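Local coordinates for protein AT-less polyketide synthase (Streptomyces platensis subsp. rosaceus, PDB 4TKT) that probably catalyses decarboxylative condensation of acyl chains with extender units, as a ketosynthase domain of an AT-less modular polyketide synthase that makes isomigrastatin, at residues A[188-193]-A[422-427]; A[303-308]-A[337-342]. All coordinates share one frame; numbering follows the deposited sequence.

Overall arrangement
Both contacts are buried, but at different depths of the ketosynthase. The centre of contact 1 lies about 13 Å from the centre of the chain, where helix 188-202 packs on strand 421-427; that of contact 2 lies about 26 Å from it, between helices 294-308 and 328-340. They share no element, but strand 432-439 relates them: Leu190 of contact 1 rests on its Ala434 and Val436, whereas Trp305 of contact 2 meets its His435 and Val437. Their centres are 15 Å apart and they do not touch. The chemistry differs, with one branched aliphatic side chain fitted against a strand in the interior, and an aromatic pair, with an alanine beside it, bridging two helices farther out.

Contact 1 of 2, residues A[188-193]-A[422-427]; sequences SALSAI and GGLSSF
Leu190 makes a buried aliphatic contact at the start of helix 188-202, packing it against Leu424 and Ser426 on strand 421-427 of the large mixed sheet. No hydrogen bond joins the two segments. The short axes come within 8.4 Å of each other at 121°, so the helix runs steeply across the strand; Leu190 reaches across most of the gap and Leu424 comes to meet it. The two methyls of Leu190 divide the work: CD1 meets the methyl CD2 of Leu424 at 3.7 Å, while CD2 of Leu190 lies 3.5 Å from CB of Ser426. Between these two side chains, the same Leu190 CD2 also approaches the strand backbone, 3.8 Å from O of Leu424. The chi1 of Leu190, -111°, lies off the staggered values and should be read with caution.

In the thiolase fold, to which ketosynthases belong, helices buried between sheets form the middle layer, and this contact illustrates how such a helix is seated. In this family the corresponding helix follows the nucleophilic cysteine, consistent with the position of Cys186 just ahead of Ser188. The strand reaches that turn directly. Ser426 OG, placed anti to its own backbone nitrogen (chi1 -165°), hydrogen-bonds to the carbonyl oxygen of Cys186, and its CB faces the leucine methyl. One serine thus offers carbon to the helix side chain and oxygen to the turn before it.

Leu424 also touches Leu371 and Leu374 of helix 366-380, so two helices share this side of the strand. Leu190 in turn rests on Ala434 and Val436 of the adjacent strand. Ser425, whose CB points away from helix 188-202, directs its OG to ND1 of His435.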
# COMPACT_ATOMS: atom_id res chain seq x y z
N SER A 188 12.10 0.49 7.06
CA SER A 188 11.03 0.70 8.03
C SER A 188 9.76 -0.10 7.74
O SER A 188 9.26 -0.80 8.62
CB SER A 188 10.68 2.19 8.12
OG SER A 188 11.76 2.91 8.68
N ALA A 189 9.25 -0.00 6.51
CA ALA A 189 8.00 -0.67 6.15
C ALA A 189 8.10 -2.18 6.32
O ALA A 189 7.19 -2.82 6.84
CB ALA A 189 7.62 -0.33 4.72
N LEU A 190 9.22 -2.75 5.89
CA LEU A 190 9.44 -4.19 6.02
C LEU A 190 9.62 -4.58 7.48
O LEU A 190 9.26 -5.68 7.88
CB LEU A 190 10.65 -4.62 5.20
CG LEU A 190 10.28 -5.48 3.99
CD1 LEU A 190 9.25 -4.76 3.14
CD2 LEU A 190 11.51 -5.84 3.18
N SER A 191 10.18 -3.67 8.27
CA SER A 191 10.35 -3.92 9.70
C SER A 191 8.99 -3.92 10.39
O SER A 191 8.76 -4.70 11.31
CB SER A 191 11.27 -2.88 10.32
OG SER A 191 12.57 -2.96 9.77
N ALA A 192 8.10 -3.04 9.94
CA ALA A 192 6.74 -2.98 10.47
C ALA A 192 6.00 -4.28 10.18
O ALA A 192 5.35 -4.85 11.06
CB ALA A 192 5.99 -1.80 9.88
N ILE A 193 6.12 -4.75 8.95
CA ILE A 193 5.52 -6.02 8.54
C ILE A 193 6.08 -7.16 9.38
O ILE A 193 5.33 -8.04 9.82
CB ILE A 193 5.77 -6.29 7.05
CG1 ILE A 193 4.99 -5.27 6.21
CG2 ILE A 193 5.39 -7.72 6.69
CD1 ILE A 193 5.16 -5.43 4.71
N GLY A 422 8.42 -15.73 -4.07
CA GLY A 422 9.17 -14.50 -4.23
C GLY A 422 9.89 -14.03 -2.99
O GLY A 422 9.54 -14.41 -1.87
N GLY A 423 10.91 -13.19 -3.18
CA GLY A 423 11.67 -12.62 -2.09
C GLY A 423 11.75 -11.11 -2.20
O GLY A 423 11.78 -10.56 -3.30
N LEU A 424 11.80 -10.44 -1.06
CA LEU A 424 11.79 -8.98 -1.02
C LEU A 424 12.78 -8.45 -0.00
O LEU A 424 12.71 -8.79 1.18
CB LEU A 424 10.37 -8.49 -0.71
CG LEU A 424 10.18 -7.00 -0.39
CD1 LEU A 424 10.48 -6.13 -1.60
CD2 LEU A 424 8.76 -6.77 0.10
N SER A 425 13.70 -7.60 -0.46
CA SER A 425 14.73 -7.04 0.42
C SER A 425 14.59 -5.54 0.61
O SER A 425 14.17 -4.82 -0.30
CB SER A 425 16.12 -7.36 -0.13
OG SER A 425 16.34 -8.76 -0.20
N SER A 426 14.96 -5.06 1.79
CA SER A 426 15.02 -3.63 2.07
C SER A 426 16.12 -3.37 3.09
O SER A 426 16.10 -3.93 4.19
CB SER A 426 13.67 -3.11 2.57
OG SER A 426 13.61 -1.70 2.50
N PHE A 427 17.07 -2.53 2.72
CA PHE A 427 18.25 -2.30 3.54
C PHE A 427 18.37 -0.84 3.94
O PHE A 427 18.57 0.04 3.10
CB PHE A 427 19.51 -2.74 2.78
CG PHE A 427 19.45 -4.17 2.29
CD1 PHE A 427 18.97 -5.18 3.10
CD2 PHE A 427 19.88 -4.49 1.01
CE1 PHE A 427 18.92 -6.49 2.65
CE2 PHE A 427 19.83 -5.79 0.55
CZ PHE A 427 19.34 -6.80 1.37

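Contact 2 of 2, residues A[303-308]-A[337-342]; sequences SAWRRA and NAAFAE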
# COMPACT_ATOMS: atom_id res chain seq x y z
N SER A 303 17.94 -16.27 7.00
CA SER A 303 17.11 -16.39 8.19
C SER A 303 15.63 -16.38 7.83
O SER A 303 14.84 -17.14 8.40
CB SER A 303 17.41 -15.26 9.17
OG SER A 303 18.77 -15.28 9.55
N ALA A 304 15.26 -15.52 6.89
CA ALA A 304 13.88 -15.43 6.44
C ALA A 304 13.49 -16.70 5.70
O ALA A 304 12.39 -17.22 5.88
CB ALA A 304 13.68 -14.21 5.55
N TRP A 305 14.41 -17.21 4.88
CA TRP A 305 14.19 -18.45 4.15
C TRP A 305 13.96 -19.63 5.09
O TRP A 305 13.04 -20.42 4.88
CB TRP A 305 15.38 -18.74 3.23
CG TRP A 305 15.45 -17.84 2.03
CD1 TRP A 305 14.50 -16.94 1.62
CD2 TRP A 305 16.51 -17.77 1.07
NE1 TRP A 305 14.92 -16.31 0.47
CE2 TRP A 305 16.15 -16.80 0.12
CE3 TRP A 305 17.74 -18.42 0.93
CZ2 TRP A 305 16.97 -16.47 -0.96
CZ3 TRP A 305 18.55 -18.09 -0.14
CH2 TRP A 305 18.16 -17.13 -1.07
N ARG A 306 14.79 -19.73 6.12
CA ARG A 306 14.67 -20.82 7.09
C ARG A 306 13.34 -20.75 7.83
O ARG A 306 12.66 -21.76 8.02
CB ARG A 306 15.83 -20.80 8.08
N ARG A 307 12.96 -19.54 8.23
CA ARG A 307 11.70 -19.33 8.93
C ARG A 307 10.51 -19.61 8.02
O ARG A 307 9.45 -20.03 8.47
CB ARG A 307 11.64 -17.90 9.47
CG ARG A 307 10.38 -17.57 10.26
CD ARG A 307 10.75 -16.90 11.57
NE ARG A 307 11.77 -15.87 11.39
CZ ARG A 307 12.54 -15.40 12.37
NH1 ARG A 307 12.41 -15.88 13.60
NH2 ARG A 307 13.44 -14.46 12.11
N ALA A 308 10.71 -19.38 6.72
CA ALA A 308 9.66 -19.60 5.73
C ALA A 308 9.54 -21.07 5.36
O ALA A 308 8.49 -21.53 4.91
CB ALA A 308 9.93 -18.77 4.49
N ASN A 337 24.07 -13.69 -3.59
CA ASN A 337 24.84 -14.84 -4.05
C ASN A 337 25.26 -15.73 -2.89
O ASN A 337 25.16 -16.96 -2.97
CB ASN A 337 26.09 -14.39 -4.82
CG ASN A 337 25.75 -13.81 -6.18
OD1 ASN A 337 24.62 -13.90 -6.64
ND2 ASN A 337 26.75 -13.24 -6.84
N ALA A 338 25.73 -15.11 -1.82
CA ALA A 338 26.13 -15.83 -0.62
C ALA A 338 24.94 -16.55 0.01
O ALA A 338 25.09 -17.63 0.58
CB ALA A 338 26.77 -14.89 0.38
N ALA A 339 23.77 -15.94 -0.10
CA ALA A 339 22.55 -16.54 0.43
C ALA A 339 22.19 -17.82 -0.31
O ALA A 339 21.99 -18.87 0.30
CB ALA A 339 21.40 -15.55 0.36
N PHE A 340 22.10 -17.73 -1.64
CA PHE A 340 21.72 -18.86 -2.47
C PHE A 340 22.77 -19.97 -2.46
O PHE A 340 22.44 -21.15 -2.61
CB PHE A 340 21.47 -18.41 -3.90
CG PHE A 340 20.11 -17.82 -4.13
CD1 PHE A 340 19.02 -18.63 -4.39
CD2 PHE A 340 19.92 -16.45 -4.09
CE1 PHE A 340 17.77 -18.09 -4.60
CE2 PHE A 340 18.66 -15.90 -4.30
CZ PHE A 340 17.59 -16.72 -4.55
N ALA A 341 24.04 -19.60 -2.28
CA ALA A 341 25.14 -20.56 -2.38
C ALA A 341 25.10 -21.61 -1.28
O ALA A 341 25.73 -22.66 -1.40
CB ALA A 341 26.47 -19.83 -2.36
N GLU A 342 24.37 -21.33 -0.21
CA GLU A 342 24.27 -22.26 0.91
C GLU A 342 23.23 -23.35 0.65
O GLU A 342 23.01 -24.22 1.49
CB GLU A 342 23.92 -21.52 2.20
CG GLU A 342 25.09 -20.79 2.83
CD GLU A 342 26.22 -21.72 3.22
OE1 GLU A 342 25.94 -22.87 3.62
OE2 GLU A 342 27.40 -21.31 3.11
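The backbones of Trp305 and Ala339 stay well apart, their CA atoms 9.3 Å from each other, although these are the nearest across segments 303-308 and 337-342. Large side chains bridge that distance with an edge-to-face, T-shaped aromatic pair, joining two helices in the C-terminal half of the thiolase-fold ketosynthase. Trp305 supplies the edge and Phe340 the face. The planes stand at 66°, and the centroid of the tryptophan six-membered ring is 4.6 Å from that of the phenylalanine.

With CG anti to the carbonyl carbon, chi1 of -73° sends the indole from helix 294-308 toward helix 328-340, and chi2 near -8° turns it so that the CH2 corner leads. CH2 is centred over the Phe340 face, 3.3 Å above the ring plane, with CE2 of Phe340 its closest atom at 3.5 Å. CZ2 of Trp305, beside it on the same edge, lies 3.7 Å from CZ of Phe340. The first side-chain bond of Phe340 points neither toward nor away from segment 303-308, and the side chain's length brings the ring up to the indole. Were Phe340 replaced by an alanine, the CH2 corner of Trp305 would probably lose its aromatic face and a gap open beside it.

Other rings and prolines frame the pair. Phe403 meets Phe340 nearly at right angles, with Pro402 alongside, while the indole touches Pro312 and meets the ring of His435 on the sheet beneath.

Ala339 completes the contact at the neighbouring corner of the benzo ring, its CB 3.9 Å from CZ3 of Trp305. Its small methyl lets the indole come close to the helix backbone, where CZ3 of Trp305 lies 3.6 Å from the carbonyl oxygen of Ala339, which sits at the ring edge.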